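PDB 6IA5: phage-like element PBSX protein XepA from Bacillus subtilis, which is of unknown function, does not seem to be involved in host cell lysis, and assembles from five copies of the chain. Local coordinates for residues Ser212-Trp217 and Ile259-Ile264; Phe180-Glu185 and Thr270-Gly275; Thr51-Gln56 and Arg122-Asn127. All coordinates share one frame; numbering follows the deposited sequence.

Contact 1: Ser212-Trp217 and Ile259-Ile264; sequences SEVKFW and IIMEII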
ATOM      1  N   SER E 212     -33.924  27.638  35.738  1.00 38.04           N
ATOM      2  CA  SER E 212     -32.777  27.869  34.875  1.00 39.81           C
ATOM      3  C   SER E 212     -33.268  28.169  33.463  1.00 37.44           C
ATOM      4  O   SER E 212     -34.356  27.739  33.063  1.00 40.23           O
ATOM      5  CB  SER E 212     -31.788  26.731  34.878  1.00 43.46           C
ATOM      6  OG  SER E 212     -32.425  25.520  34.505  1.00 43.76           O
ATOM      7  N   GLU E 213     -32.472  28.957  32.740  1.00 39.42           N
ATOM      8  CA  GLU E 213     -32.710  29.171  31.325  1.00 40.70           C
ATOM      9  C   GLU E 213     -31.399  28.977  30.563  1.00 40.19           C
ATOM     10  O   GLU E 213     -30.386  29.605  30.882  1.00 43.05           O
ATOM     11  CB  GLU E 213     -33.310  30.552  31.077  1.00 45.51           C
ATOM     12  CG  GLU E 213     -33.572  30.789  29.590  1.00 47.29           C
ATOM     13  CD  GLU E 213     -34.495  31.959  29.284  1.00 58.22           C
ATOM     14  OE1 GLU E 213     -34.314  32.993  29.953  1.00 58.83           O
ATOM     15  OE2 GLU E 213     -35.404  31.832  28.401  1.00 55.11           O
ATOM     16  N   VAL E 214     -31.452  28.104  29.546  1.00 38.51           N
ATOM     17  CA  VAL E 214     -30.320  27.874  28.661  1.00 33.74           C
ATOM     18  C   VAL E 214     -30.675  28.408  27.280  1.00 36.74           C
ATOM     19  O   VAL E 214     -31.735  28.093  26.754  1.00 37.73           O
ATOM     20  CB  VAL E 214     -29.942  26.388  28.597  1.00 32.74           C
ATOM     21  CG1 VAL E 214     -28.735  26.149  27.687  1.00 32.18           C
ATOM     22  CG2 VAL E 214     -29.709  25.819  29.989  1.00 35.41           C
ATOM     23  N   LYS E 215     -29.762  29.201  26.703  1.00 38.28           N
ATOM     24  CA  LYS E 215     -29.940  29.756  25.376  1.00 35.76           C
ATOM     25  C   LYS E 215     -28.915  29.115  24.454  1.00 38.19           C
ATOM     26  O   LYS E 215     -27.754  28.976  24.837  1.00 34.95           O
ATOM     27  CB  LYS E 215     -29.772  31.275  25.423  1.00 42.94           C
ATOM     28  CG  LYS E 215     -30.185  32.031  24.168  1.00 50.78           C
ATOM     29  CD  LYS E 215     -30.334  33.525  24.405  1.00 58.85           C
ATOM     30  CE  LYS E 215     -31.182  34.264  23.380  1.00 58.73           C
ATOM     31  NZ  LYS E 215     -31.096  33.683  22.020  1.00 51.77           N
ATOM     32  N   PHE E 216     -29.361  28.725  23.249  1.00 37.45           N
ATOM     33  CA  PHE E 216     -28.542  27.966  22.314  1.00 35.84           C
ATOM     34  C   PHE E 216     -27.890  28.916  21.309  1.00 35.44           C
ATOM     35  O   PHE E 216     -28.582  29.684  20.639  1.00 33.96           O
ATOM     36  CB  PHE E 216     -29.407  26.944  21.566  1.00 33.32           C
ATOM     37  CG  PHE E 216     -30.327  26.103  22.421  1.00 37.16           C
ATOM     38  CD1 PHE E 216     -29.964  25.710  23.707  1.00 36.18           C
ATOM     39  CD2 PHE E 216     -31.554  25.667  21.925  1.00 35.54           C
ATOM     40  CE1 PHE E 216     -30.804  24.902  24.472  1.00 39.42           C
ATOM     41  CE2 PHE E 216     -32.392  24.865  22.691  1.00 36.65           C
ATOM     42  CZ  PHE E 216     -32.009  24.485  23.962  1.00 35.63           C
ATOM     43  N   TRP E 217     -26.558  28.847  21.202  1.00 36.35           N
ATOM     44  CA  TRP E 217     -25.823  29.774  20.354  1.00 40.23           C
ATOM     45  C   TRP E 217     -24.848  29.009  19.473  1.00 38.78           C
ATOM     46  O   TRP E 217     -24.267  28.021  19.906  1.00 40.31           O
ATOM     47  CB  TRP E 217     -24.990  30.749  21.193  1.00 41.75           C
ATOM     48  CG  TRP E 217     -25.694  31.687  22.121  1.00 39.60           C
ATOM     49  CD1 TRP E 217     -25.698  31.622  23.485  1.00 42.91           C
ATOM     50  CD2 TRP E 217     -26.384  32.904  21.780  1.00 41.69           C
ATOM     51  NE1 TRP E 217     -26.358  32.700  24.013  1.00 41.80           N
ATOM     52  CE2 TRP E 217     -26.782  33.511  22.996  1.00 43.05           C
ATOM     53  CE3 TRP E 217     -26.702  33.547  20.577  1.00 43.57           C
ATOM     54  CZ2 TRP E 217     -27.492  34.714  23.039  1.00 43.06           C
ATOM     55  CZ3 TRP E 217     -27.403  34.737  20.615  1.00 49.25           C
ATOM     56  CH2 TRP E 217     -27.798  35.308  21.831  1.00 51.81           C
ATOM     57  N   ILE E 259     -20.129  26.104  19.259  1.00 39.83           N
ATOM     58  CA  ILE E 259     -21.470  26.037  19.831  1.00 43.87           C
ATOM     59  C   ILE E 259     -21.369  26.397  21.308  1.00 43.15           C
ATOM     60  O   ILE E 259     -20.500  25.898  22.024  1.00 43.65           O
ATOM     61  CB  ILE E 259     -22.099  24.637  19.620  1.00 40.55           C
ATOM     62  CG1 ILE E 259     -22.196  24.245  18.138  1.00 34.26           C
ATOM     63  CG2 ILE E 259     -23.443  24.535  20.341  1.00 39.02           C
ATOM     64  CD1 ILE E 259     -23.021  25.185  17.286  1.00 31.88           C
ATOM     65  N   ILE E 260     -22.261  27.278  21.749  1.00 44.60           N
ATOM     66  CA  ILE E 260     -22.272  27.708  23.137  1.00 42.66           C
ATOM     67  C   ILE E 260     -23.682  27.473  23.681  1.00 45.32           C
ATOM     68  O   ILE E 260     -24.677  27.811  23.031  1.00 39.18           O
ATOM     69  CB  ILE E 260     -21.861  29.190  23.223  1.00 44.08           C
ATOM     70  CG1 ILE E 260     -20.385  29.375  22.843  1.00 46.79           C
ATOM     71  CG2 ILE E 260     -22.153  29.742  24.603  1.00 41.52           C
ATOM     72  CD1 ILE E 260     -19.979  30.816  22.593  1.00 48.97           C
ATOM     73  N   MET E 261     -23.743  26.888  24.881  1.00 40.87           N
ATOM     74  CA  MET E 261     -24.996  26.690  25.589  1.00 36.68           C
ATOM     75  C   MET E 261     -24.955  27.560  26.836  1.00 42.40           C
ATOM     76  O   MET E 261     -24.419  27.145  27.860  1.00 42.08           O
ATOM     77  CB  MET E 261     -25.116  25.218  25.996  1.00 34.35           C
ATOM     78  CG  MET E 261     -25.158  24.280  24.784  1.00 36.33           C
ATOM     79  SD  MET E 261     -26.819  24.353  24.080  1.00 38.61           S
ATOM     80  CE  MET E 261     -26.448  24.484  22.326  1.00 34.98           C
ATOM     81  N   GLU E 262     -25.518  28.768  26.738  1.00 40.69           N
ATOM     82  CA  GLU E 262     -25.338  29.770  27.771  1.00 40.61           C
ATOM     83  C   GLU E 262     -26.417  29.613  28.840  1.00 45.24           C
ATOM     84  O   GLU E 262     -27.618  29.573  28.538  1.00 43.14           O
ATOM     85  CB  GLU E 262     -25.383  31.170  27.149  1.00 43.12           C
ATOM     86  CG  GLU E 262     -25.494  32.294  28.163  1.00 41.75           C
ATOM     87  CD  GLU E 262     -25.419  33.700  27.578  1.00 50.46           C
ATOM     88  OE1 GLU E 262     -25.541  33.852  26.351  1.00 47.02           O
ATOM     89  OE2 GLU E 262     -25.202  34.648  28.335  1.00 48.53           O
ATOM     90  N   ILE E 263     -25.987  29.559  30.109  1.00 39.70           N
ATOM     91  CA  ILE E 263     -26.948  29.681  31.187  1.00 39.49           C
ATOM     92  C   ILE E 263     -27.235  31.167  31.391  1.00 43.77           C
ATOM     93  O   ILE E 263     -26.356  31.907  31.825  1.00 47.81           O
ATOM     94  CB  ILE E 263     -26.468  28.967  32.464  1.00 42.46           C
ATOM     95  CG1 ILE E 263     -26.300  27.465  32.223  1.00 40.14           C
ATOM     96  CG2 ILE E 263     -27.436  29.234  33.605  1.00 44.32           C
ATOM     97  CD1 ILE E 263     -25.591  26.726  33.322  1.00 38.35           C
ATOM     98  N   ILE E 264     -28.460  31.568  31.033  1.00 43.50           N
ATOM     99  CA  ILE E 264     -28.938  32.940  31.075  1.00 46.05           C
ATOM    100  C   ILE E 264     -29.249  33.286  32.528  1.00 54.51           C
ATOM    101  O   ILE E 264     -28.964  34.389  32.994  1.00 52.35           O
ATOM    102  CB  ILE E 264     -30.184  33.119  30.175  1.00 44.51           C
ATOM    103  CG1 ILE E 264     -29.830  33.002  28.693  1.00 50.63           C
ATOM    104  CG2 ILE E 264     -30.901  34.440  30.459  1.00 45.70           C
ATOM    105  CD1 ILE E 264     -28.810  34.035  28.228  1.00 56.43           C
TER
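Phe216 and Met261 meet on the buried side of an antiparallel β ladder, in which strands 211-219 and 258-267 run next to each other in the large antiparallel sheet of the C-terminal part. Five backbone hydrogen bonds hold the ladder together. Lys215 with Glu262 and Trp217 with Ile260 are hydrogen-bonded pairs closed by two bonds each, and Ile264 N adds a fifth to Glu213 O. Alternation along the strands gives one wholly apolar face and one mixed face.

The apolar face, of Val214, Phe216, Met261 and Ile263, is the tight one. The unbranched methionine bends at its second and third torsions, which carries SD to 3.4 Å from Phe216 CD1 in an oblique Met-aromatic contact, while Met261 CE turns to Phe216 CB at 3.9 Å. Val214 fills the neighbouring place, its CG1 4.1 Å from Met261 CB. Phe251 and Trp249 pack on the Phe216 ring, Leu271 packs on Val214 and Val273 on Met261, so a flexible thioether suits a site walled by rings and branched chains.

The other face is partly open to solvent and carries longer, mixed side chains. Glu213 lies alongside Ile264, with OE1 3.7 Å from Ile264 CG2; a bound acetate, probably from the crystallisation liquor, lies near the Glu213 side chain. Ile264 CG1 also rests on the aliphatic root of Lys215, 3.7 Å from its CB. Lys215 CG sits over one face of the Trp217 indole, toward its rim, and Lys225 makes a cation-pi contact with the same ring. Glu262 stands extended, CG anti to the backbone nitrogen (chi1 168°), and so reaches the indole. Trp217 NE1 donates to the anti lone pair of Glu262 OE1 at 2.7 Å. The bond is bent, and Glu262 OE1 lies 30° out of the indole plane.

Contact 2: Phe180-Glu185 and Thr270-Gly275; sequences FHENAE and TLSVKG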
ATOM      1  N   PHE E 180     -20.230  21.795  28.430  1.00 39.41           N
ATOM      2  CA  PHE E 180     -20.515  23.214  28.312  1.00 40.08           C
ATOM      3  C   PHE E 180     -20.484  23.829  29.708  1.00 44.24           C
ATOM      4  O   PHE E 180     -19.929  24.910  29.886  1.00 40.43           O
ATOM      5  CB  PHE E 180     -21.878  23.446  27.646  1.00 38.82           C
ATOM      6  CG  PHE E 180     -21.965  22.923  26.232  1.00 42.37           C
ATOM      7  CD1 PHE E 180     -21.589  23.723  25.162  1.00 37.74           C
ATOM      8  CD2 PHE E 180     -22.408  21.626  25.974  1.00 40.96           C
ATOM      9  CE1 PHE E 180     -21.669  23.249  23.859  1.00 40.39           C
ATOM     10  CE2 PHE E 180     -22.487  21.145  24.674  1.00 38.38           C
ATOM     11  CZ  PHE E 180     -22.120  21.959  23.618  1.00 41.30           C
ATOM     12  N   HIS E 181     -21.120  23.129  30.659  1.00 42.23           N
ATOM     13  CA  HIS E 181     -21.238  23.501  32.056  1.00 44.61           C
ATOM     14  C   HIS E 181     -21.254  22.219  32.881  1.00 49.99           C
ATOM     15  O   HIS E 181     -21.863  21.217  32.495  1.00 48.67           O
ATOM     16  CB  HIS E 181     -22.561  24.224  32.344  1.00 43.59           C
ATOM     17  CG  HIS E 181     -22.724  25.540  31.663  1.00 47.75           C
ATOM     18  ND1 HIS E 181     -22.256  26.722  32.201  1.00 45.29           N
ATOM     19  CD2 HIS E 181     -23.308  25.871  30.491  1.00 47.01           C
ATOM     20  CE1 HIS E 181     -22.543  27.729  31.406  1.00 50.81           C
ATOM     21  NE2 HIS E 181     -23.199  27.229  30.343  1.00 50.62           N
ATOM     22  N   GLU E 182     -20.598  22.264  34.044  1.00 53.65           N
ATOM     23  CA  GLU E 182     -20.698  21.189  35.014  1.00 51.34           C
ATOM     24  C   GLU E 182     -21.011  21.781  36.383  1.00 55.97           C
ATOM     25  O   GLU E 182     -20.198  22.510  36.941  1.00 59.23           O
ATOM     26  CB  GLU E 182     -19.366  20.455  35.057  1.00 54.81           C
ATOM     27  CG  GLU E 182     -19.321  19.340  36.071  1.00 59.67           C
ATOM     28  CD  GLU E 182     -18.259  18.327  35.718  1.00 62.08           C
ATOM     29  OE1 GLU E 182     -17.050  18.658  35.708  1.00 78.45           O
ATOM     30  OE2 GLU E 182     -18.671  17.226  35.378  1.00 69.52           O
ATOM     31  N   ASN E 183     -22.209  21.491  36.893  1.00 55.10           N
ATOM     32  CA  ASN E 183     -22.624  21.951  38.209  1.00 54.42           C
ATOM     33  C   ASN E 183     -22.508  23.471  38.322  1.00 57.02           C
ATOM     34  O   ASN E 183     -22.037  23.987  39.333  1.00 58.54           O
ATOM     35  CB  ASN E 183     -21.835  21.248  39.312  1.00 51.21           C
ATOM     36  CG  ASN E 183     -22.047  19.756  39.294  1.00 51.64           C
ATOM     37  OD1 ASN E 183     -23.170  19.292  39.142  1.00 54.16           O
ATOM     38  ND2 ASN E 183     -20.964  19.011  39.424  1.00 49.56           N
ATOM     39  N   ALA E 184     -22.947  24.188  37.283  1.00 53.53           N
ATOM     40  CA  ALA E 184     -22.901  25.640  37.298  1.00 49.83           C
ATOM     41  C   ALA E 184     -23.835  26.164  38.386  1.00 51.99           C
ATOM     42  O   ALA E 184     -24.932  25.635  38.565  1.00 45.80           O
ATOM     43  CB  ALA E 184     -23.276  26.181  35.944  1.00 46.17           C
ATOM     44  N   GLU E 185     -23.381  27.209  39.090  1.00 52.78           N
ATOM     45  CA  GLU E 185     -24.131  27.792  40.193  1.00 56.88           C
ATOM     46  C   GLU E 185     -24.666  29.157  39.789  1.00 54.53           C
ATOM     47  O   GLU E 185     -25.603  29.662  40.407  1.00 56.10           O
ATOM     48  CB  GLU E 185     -23.238  28.001  41.414  1.00 61.68           C
ATOM     49  CG  GLU E 185     -22.745  26.713  42.031  1.00 81.42           C
ATOM     50  CD  GLU E 185     -21.817  26.990  43.201  1.00 86.56           C
ATOM     51  OE1 GLU E 185     -22.083  27.967  43.928  1.00 86.04           O
ATOM     52  OE2 GLU E 185     -20.823  26.247  43.366  1.00 92.00           O
ATOM     53  N   THR E 270     -27.862  23.646  41.009  1.00 51.94           N
ATOM     54  CA  THR E 270     -26.851  23.732  39.970  1.00 52.92           C
ATOM     55  C   THR E 270     -27.361  23.045  38.694  1.00 48.35           C
ATOM     56  O   THR E 270     -28.379  22.337  38.703  1.00 38.25           O
ATOM     57  CB  THR E 270     -25.519  23.157  40.462  1.00 52.96           C
ATOM     58  OG1 THR E 270     -25.815  21.798  40.769  1.00 51.04           O
ATOM     59  CG2 THR E 270     -24.963  23.863  41.684  1.00 55.92           C
ATOM     60  N   LEU E 271     -26.631  23.261  37.598  1.00 44.07           N
ATOM     61  CA  LEU E 271     -27.024  22.734  36.298  1.00 43.83           C
ATOM     62  C   LEU E 271     -25.781  22.296  35.533  1.00 39.57           C
ATOM     63  O   LEU E 271     -24.793  23.018  35.499  1.00 43.99           O
ATOM     64  CB  LEU E 271     -27.818  23.800  35.532  1.00 37.55           C
ATOM     65  CG  LEU E 271     -28.633  23.294  34.336  1.00 40.54           C
ATOM     66  CD1 LEU E 271     -29.865  22.527  34.809  1.00 39.30           C
ATOM     67  CD2 LEU E 271     -29.064  24.442  33.438  1.00 40.73           C
ATOM     68  N   SER E 272     -25.845  21.095  34.966  1.00 34.73           N
ATOM     69  CA  SER E 272     -24.839  20.626  34.029  1.00 41.33           C
ATOM     70  C   SER E 272     -25.422  20.657  32.616  1.00 39.18           C
ATOM     71  O   SER E 272     -26.608  20.400  32.419  1.00 40.99           O
ATOM     72  CB  SER E 272     -24.380  19.236  34.387  1.00 43.62           C
ATOM     73  OG  SER E 272     -23.716  19.229  35.648  1.00 43.41           O
ATOM     74  N   VAL E 273     -24.571  20.982  31.643  1.00 43.02           N
ATOM     75  CA  VAL E 273     -24.925  20.981  30.233  1.00 37.91           C
ATOM     76  C   VAL E 273     -23.783  20.316  29.477  1.00 38.61           C
ATOM     77  O   VAL E 273     -22.677  20.848  29.418  1.00 41.80           O
ATOM     78  CB  VAL E 273     -25.202  22.400  29.698  1.00 39.46           C
ATOM     79  CG1 VAL E 273     -25.659  22.327  28.241  1.00 36.25           C
ATOM     80  CG2 VAL E 273     -26.239  23.150  30.538  1.00 39.19           C
ATOM     81  N   LYS E 274     -24.064  19.133  28.932  1.00 35.82           N
ATOM     82  CA  LYS E 274     -23.028  18.342  28.291  1.00 38.74           C
ATOM     83  C   LYS E 274     -23.617  17.708  27.044  1.00 39.44           C
ATOM     84  O   LYS E 274     -24.814  17.423  27.013  1.00 37.53           O
ATOM     85  CB  LYS E 274     -22.553  17.226  29.228  1.00 38.45           C
ATOM     86  CG  LYS E 274     -21.972  17.733  30.535  1.00 45.09           C
ATOM     87  CD  LYS E 274     -21.254  16.671  31.321  1.00 49.54           C
ATOM     88  CE  LYS E 274     -20.774  17.201  32.658  1.00 50.28           C
ATOM     89  NZ  LYS E 274     -20.219  16.086  33.462  1.00 50.75           N
ATOM     90  N   GLY E 275     -22.761  17.450  26.050  1.00 40.63           N
ATOM     91  CA  GLY E 275     -23.263  16.864  24.820  1.00 42.14           C
ATOM     92  C   GLY E 275     -22.281  15.922  24.140  1.00 43.84           C
ATOM     93  O   GLY E 275     -21.148  15.755  24.592  1.00 48.19           O
TER
HETATM   94  O   HOH W   1     -25.944  18.685  37.152  1.00 40.97           O
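Glu182 and Lys274 form a salt bridge, the ionic part of this contact. Both chains are extended, and Lys274 NZ meets Glu182 OE2 at 2.7 Å from above the carboxylate plane. Long charged residues suit this outer side, where Val221 of a second subunit also packs on Lys274.

Among the backbone bonds, Val273 O is gripped twice, by Phe180 N at 2.8 Å and His181 N at 3.0 Å, and Val273 N returns a bond to His181 O. Two residues facing one make this a classic β bulge. A G1 bulge follows, with Asn183 and Ala184 both facing Leu271; Asn183 takes the positive phi (55°) that its first position requires, a shape asparagine tolerates well. Ala184 N donates to Leu271 O, and Leu271 N donates back to Ala184 O.

Ser272 adds a side-chain bond at the bulge: its OG, on a short side chain and anti to the carbonyl carbon (chi1 -65°), accepts Asn183 N at 3.0 Å. A water 2.7 Å from Ser272 OG also donates weakly to Asn183 OD1.

The apolar contacts lie mostly on the inner side. Val273 CG1 touches Phe180 CB at 4.0 Å, while the Phe180 ring turns its edge to the Val273 backbone. Val273 CG2 lies 4.0 Å from His181 CD2.

Contact 3: Thr51-Gln56 and Arg122-Asn127; sequences TEAYSQ and RYVNGN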
ATOM      1  N   THR E  51       9.431 -43.697  19.280  1.00 51.42           N
ATOM      2  CA  THR E  51       9.450 -42.772  20.416  1.00 46.06           C
ATOM      3  C   THR E  51      10.826 -42.124  20.619  1.00 43.18           C
ATOM      4  O   THR E  51      10.917 -41.210  21.428  1.00 47.68           O
ATOM      5  CB  THR E  51       9.046 -43.557  21.690  1.00 51.07           C
ATOM      6  OG1 THR E  51       7.641 -43.794  21.806  1.00 57.41           O
ATOM      7  CG2 THR E  51       9.718 -43.177  22.990  1.00 50.10           C
ATOM      8  N   GLU E  52      11.881 -42.582  19.927  1.00 40.00           N
ATOM      9  CA  GLU E  52      13.210 -42.034  20.153  1.00 44.06           C
ATOM     10  C   GLU E  52      13.312 -40.629  19.535  1.00 45.29           C
ATOM     11  O   GLU E  52      12.707 -40.341  18.496  1.00 44.94           O
ATOM     12  CB  GLU E  52      14.251 -42.973  19.533  1.00 43.58           C
ATOM     13  CG  GLU E  52      15.677 -42.657  19.940  1.00 48.61           C
ATOM     14  CD  GLU E  52      16.757 -43.431  19.205  1.00 49.51           C
ATOM     15  OE1 GLU E  52      16.423 -44.248  18.301  1.00 48.54           O
ATOM     16  OE2 GLU E  52      17.943 -43.212  19.541  1.00 61.25           O
ATOM     17  N   ALA E  53      14.096 -39.760  20.185  1.00 47.54           N
ATOM     18  CA  ALA E  53      14.307 -38.384  19.759  1.00 49.43           C
ATOM     19  C   ALA E  53      15.737 -38.193  19.261  1.00 51.93           C
ATOM     20  O   ALA E  53      16.670 -38.813  19.769  1.00 55.97           O
ATOM     21  CB  ALA E  53      14.019 -37.430  20.887  1.00 46.33           C
ATOM     22  N   TYR E  54      15.884 -37.345  18.234  1.00 50.12           N
ATOM     23  CA  TYR E  54      17.166 -36.746  17.898  1.00 45.52           C
ATOM     24  C   TYR E  54      17.191 -35.320  18.458  1.00 41.83           C
ATOM     25  O   TYR E  54      16.238 -34.571  18.270  1.00 45.15           O
ATOM     26  CB  TYR E  54      17.373 -36.746  16.378  1.00 43.87           C
ATOM     27  CG  TYR E  54      18.474 -35.802  15.964  1.00 43.09           C
ATOM     28  CD1 TYR E  54      19.812 -36.166  16.070  1.00 41.61           C
ATOM     29  CD2 TYR E  54      18.172 -34.513  15.544  1.00 40.12           C
ATOM     30  CE1 TYR E  54      20.825 -35.280  15.733  1.00 42.31           C
ATOM     31  CE2 TYR E  54      19.172 -33.617  15.198  1.00 39.43           C
ATOM     32  CZ  TYR E  54      20.500 -34.004  15.287  1.00 42.01           C
ATOM     33  OH  TYR E  54      21.476 -33.103  14.986  1.00 41.99           O
ATOM     34  N   SER E  55      18.276 -34.950  19.151  1.00 45.32           N
ATOM     35  CA  SER E  55      18.459 -33.607  19.682  1.00 42.36           C
ATOM     36  C   SER E  55      19.779 -33.050  19.187  1.00 41.57           C
ATOM     37  O   SER E  55      20.830 -33.574  19.521  1.00 33.88           O
ATOM     38  CB  SER E  55      18.465 -33.597  21.178  1.00 41.83           C
ATOM     39  OG  SER E  55      17.149 -33.523  21.661  1.00 55.30           O
ATOM     40  N   GLN E  56      19.714 -31.985  18.391  1.00 39.03           N
ATOM     41  CA  GLN E  56      20.921 -31.317  17.931  1.00 35.00           C
ATOM     42  C   GLN E  56      21.558 -30.643  19.143  1.00 34.98           C
ATOM     43  O   GLN E  56      20.826 -30.118  19.992  1.00 34.71           O
ATOM     44  CB  GLN E  56      20.522 -30.239  16.902  1.00 30.24           C
ATOM     45  CG  GLN E  56      21.710 -29.534  16.286  1.00 31.30           C
ATOM     46  CD  GLN E  56      21.295 -28.449  15.310  1.00 38.10           C
ATOM     47  OE1 GLN E  56      20.202 -27.860  15.404  1.00 33.73           O
ATOM     48  NE2 GLN E  56      22.185 -28.181  14.359  1.00 31.40           N
ATOM     49  N   ARG E 122      15.048 -30.474  17.425  1.00 35.46           N
ATOM     50  CA  ARG E 122      14.790 -31.701  18.158  1.00 37.75           C
ATOM     51  C   ARG E 122      13.667 -32.420  17.419  1.00 33.50           C
ATOM     52  O   ARG E 122      12.596 -31.854  17.205  1.00 36.40           O
ATOM     53  CB  ARG E 122      14.458 -31.387  19.627  1.00 38.55           C
ATOM     54  CG  ARG E 122      14.178 -32.610  20.493  1.00 41.26           C
ATOM     55  CD  ARG E 122      13.993 -32.267  21.973  1.00 38.26           C
ATOM     56  NE  ARG E 122      12.879 -31.351  22.206  1.00 36.76           N
ATOM     57  CZ  ARG E 122      11.592 -31.692  22.300  1.00 41.24           C
ATOM     58  NH1 ARG E 122      11.224 -32.964  22.278  1.00 37.58           N
ATOM     59  NH2 ARG E 122      10.659 -30.759  22.390  1.00 38.37           N
ATOM     60  N   TYR E 123      13.931 -33.659  17.000  1.00 33.49           N
ATOM     61  CA  TYR E 123      12.963 -34.435  16.249  1.00 37.55           C
ATOM     62  C   TYR E 123      12.550 -35.650  17.086  1.00 37.85           C
ATOM     63  O   TYR E 123      13.414 -36.426  17.482  1.00 39.24           O
ATOM     64  CB  TYR E 123      13.578 -34.911  14.933  1.00 35.02           C
ATOM     65  CG  TYR E 123      12.573 -35.592  14.043  1.00 39.14           C
ATOM     66  CD1 TYR E 123      12.221 -36.923  14.238  1.00 37.96           C
ATOM     67  CD2 TYR E 123      11.937 -34.890  13.030  1.00 38.43           C
ATOM     68  CE1 TYR E 123      11.272 -37.540  13.437  1.00 38.46           C
ATOM     69  CE2 TYR E 123      10.979 -35.489  12.223  1.00 36.53           C
ATOM     70  CZ  TYR E 123      10.649 -36.823  12.429  1.00 37.90           C
ATOM     71  OH  TYR E 123       9.700 -37.429  11.650  1.00 37.92           O
ATOM     72  N   VAL E 124      11.242 -35.804  17.337  1.00 37.62           N
ATOM     73  CA  VAL E 124      10.738 -36.942  18.100  1.00 39.05           C
ATOM     74  C   VAL E 124       9.997 -37.887  17.157  1.00 39.95           C
ATOM     75  O   VAL E 124       8.975 -37.508  16.581  1.00 39.76           O
ATOM     76  CB  VAL E 124       9.834 -36.504  19.269  1.00 36.70           C
ATOM     77  CG1 VAL E 124       9.312 -37.701  20.067  1.00 39.88           C
ATOM     78  CG2 VAL E 124      10.530 -35.503  20.191  1.00 33.82           C
ATOM     79  N   ASN E 125      10.513 -39.116  17.007  1.00 37.37           N
ATOM     80  CA  ASN E 125       9.870 -40.120  16.160  1.00 41.89           C
ATOM     81  C   ASN E 125       8.574 -40.591  16.828  1.00 42.99           C
ATOM     82  O   ASN E 125       8.501 -40.620  18.057  1.00 46.62           O
ATOM     83  CB  ASN E 125      10.803 -41.304  15.881  1.00 40.13           C
ATOM     84  CG  ASN E 125      10.233 -42.307  14.901  1.00 41.59           C
ATOM     85  OD1 ASN E 125       9.480 -41.944  14.000  1.00 38.46           O
ATOM     86  ND2 ASN E 125      10.588 -43.573  15.070  1.00 43.28           N
ATOM     87  N   GLY E 126       7.560 -40.924  16.021  1.00 38.78           N
ATOM     88  CA  GLY E 126       6.291 -41.419  16.533  1.00 42.45           C
ATOM     89  C   GLY E 126       6.394 -42.897  16.948  1.00 46.56           C
ATOM     90  O   GLY E 126       7.491 -43.403  17.203  1.00 44.48           O
ATOM     91  N   ASN E 127       5.253 -43.595  16.946  1.00 50.08           N
ATOM     92  CA  ASN E 127       5.133 -44.930  17.526  1.00 59.90           C
ATOM     93  C   ASN E 127       5.681 -46.051  16.629  1.00 55.98           C
ATOM     94  O   ASN E 127       5.615 -47.212  17.013  1.00 66.47           O
ATOM     95  CB  ASN E 127       3.699 -45.207  17.990  1.00 54.03           C
ATOM     96  CG  ASN E 127       2.686 -45.193  16.863  1.00 66.51           C
ATOM     97  OD1 ASN E 127       3.013 -45.415  15.696  1.00 78.61           O
ATOM     98  ND2 ASN E 127       1.438 -44.927  17.198  1.00 66.50           N
TER
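Tyr54 and Tyr123 stand on the same face of the sheet as a hydrogen-bonded antiparallel pair; their CB atoms are 4.5 Å apart, and the rings do not stack on each other. The Tyr123 ring meets that of Phe133 with the planes at about 45°. Phe133, like Ala74 and Ala76, which the Tyr123 side chain also touches, belongs to the opposing sheet, whereas Leu82 is a neighbour within its own sheet; Tyr54 lies on Leu43 and Thr44. A tyrosine suits such a place because its large side chain spans the gap to a second layer of strands. The third flat group, the Arg122 guanidinium, is on the other face, where Phe83 gives it a cation-pi partner and Glu85 a salt bridge.

What Arg122 offers across the contact is its aliphatic part. Its CG is 3.3 Å from Ser55 OG, and the chain then bends at the third torsion (chi3 60°), which turns the charged end away from the serine. Further along this face Ala53 CB touches Val124 CG2 at 4.0 Å. These small or branched side chains sit where the strands come close, with the Ala53 and Val124 CA atoms only 4.2 Å apart.

The backbone does most of the joining. Tyr54 N donates to Tyr123 O at 2.7 Å, and Tyr123 N donates back to Tyr54 O. Asn125 N continues the ladder to Glu52 O, while the side-chain ND2 of Asn125 donates to Lys49 O and Leu128 O. Past the strand end, Thr51 N donates to Gly126 O at 2.9 Å.

Strand 53-60 is the outermost strand, within this chain, of a four-stranded antiparallel sheet that packs through its tyrosines on another of the same strand order, an arrangement consistent with a β sandwich.

Overall arrangement
Contacts 1 and 2 belong to one large antiparallel sheet of the C-terminal part, their centres 10 Å apart, with contact 1 nested along the chain inside the loop closed by contact 2. They touch directly: His181 NE2 makes a weak hydrogen bond to Met261 O, and Ile263 CD1 packs on His181 and Ala184. Contact 3, with centre 72 to 78 Å from theirs, lies in the separate N-terminal part, probably a β sandwich, and is the most exposed. Chemistry follows place: contact 1 is a regular ladder with a sulfur and aromatic core, contact 2 an irregular, bulged pairing with a salt bridge, and contact 3 a surface pairing carried chiefly by the backbone.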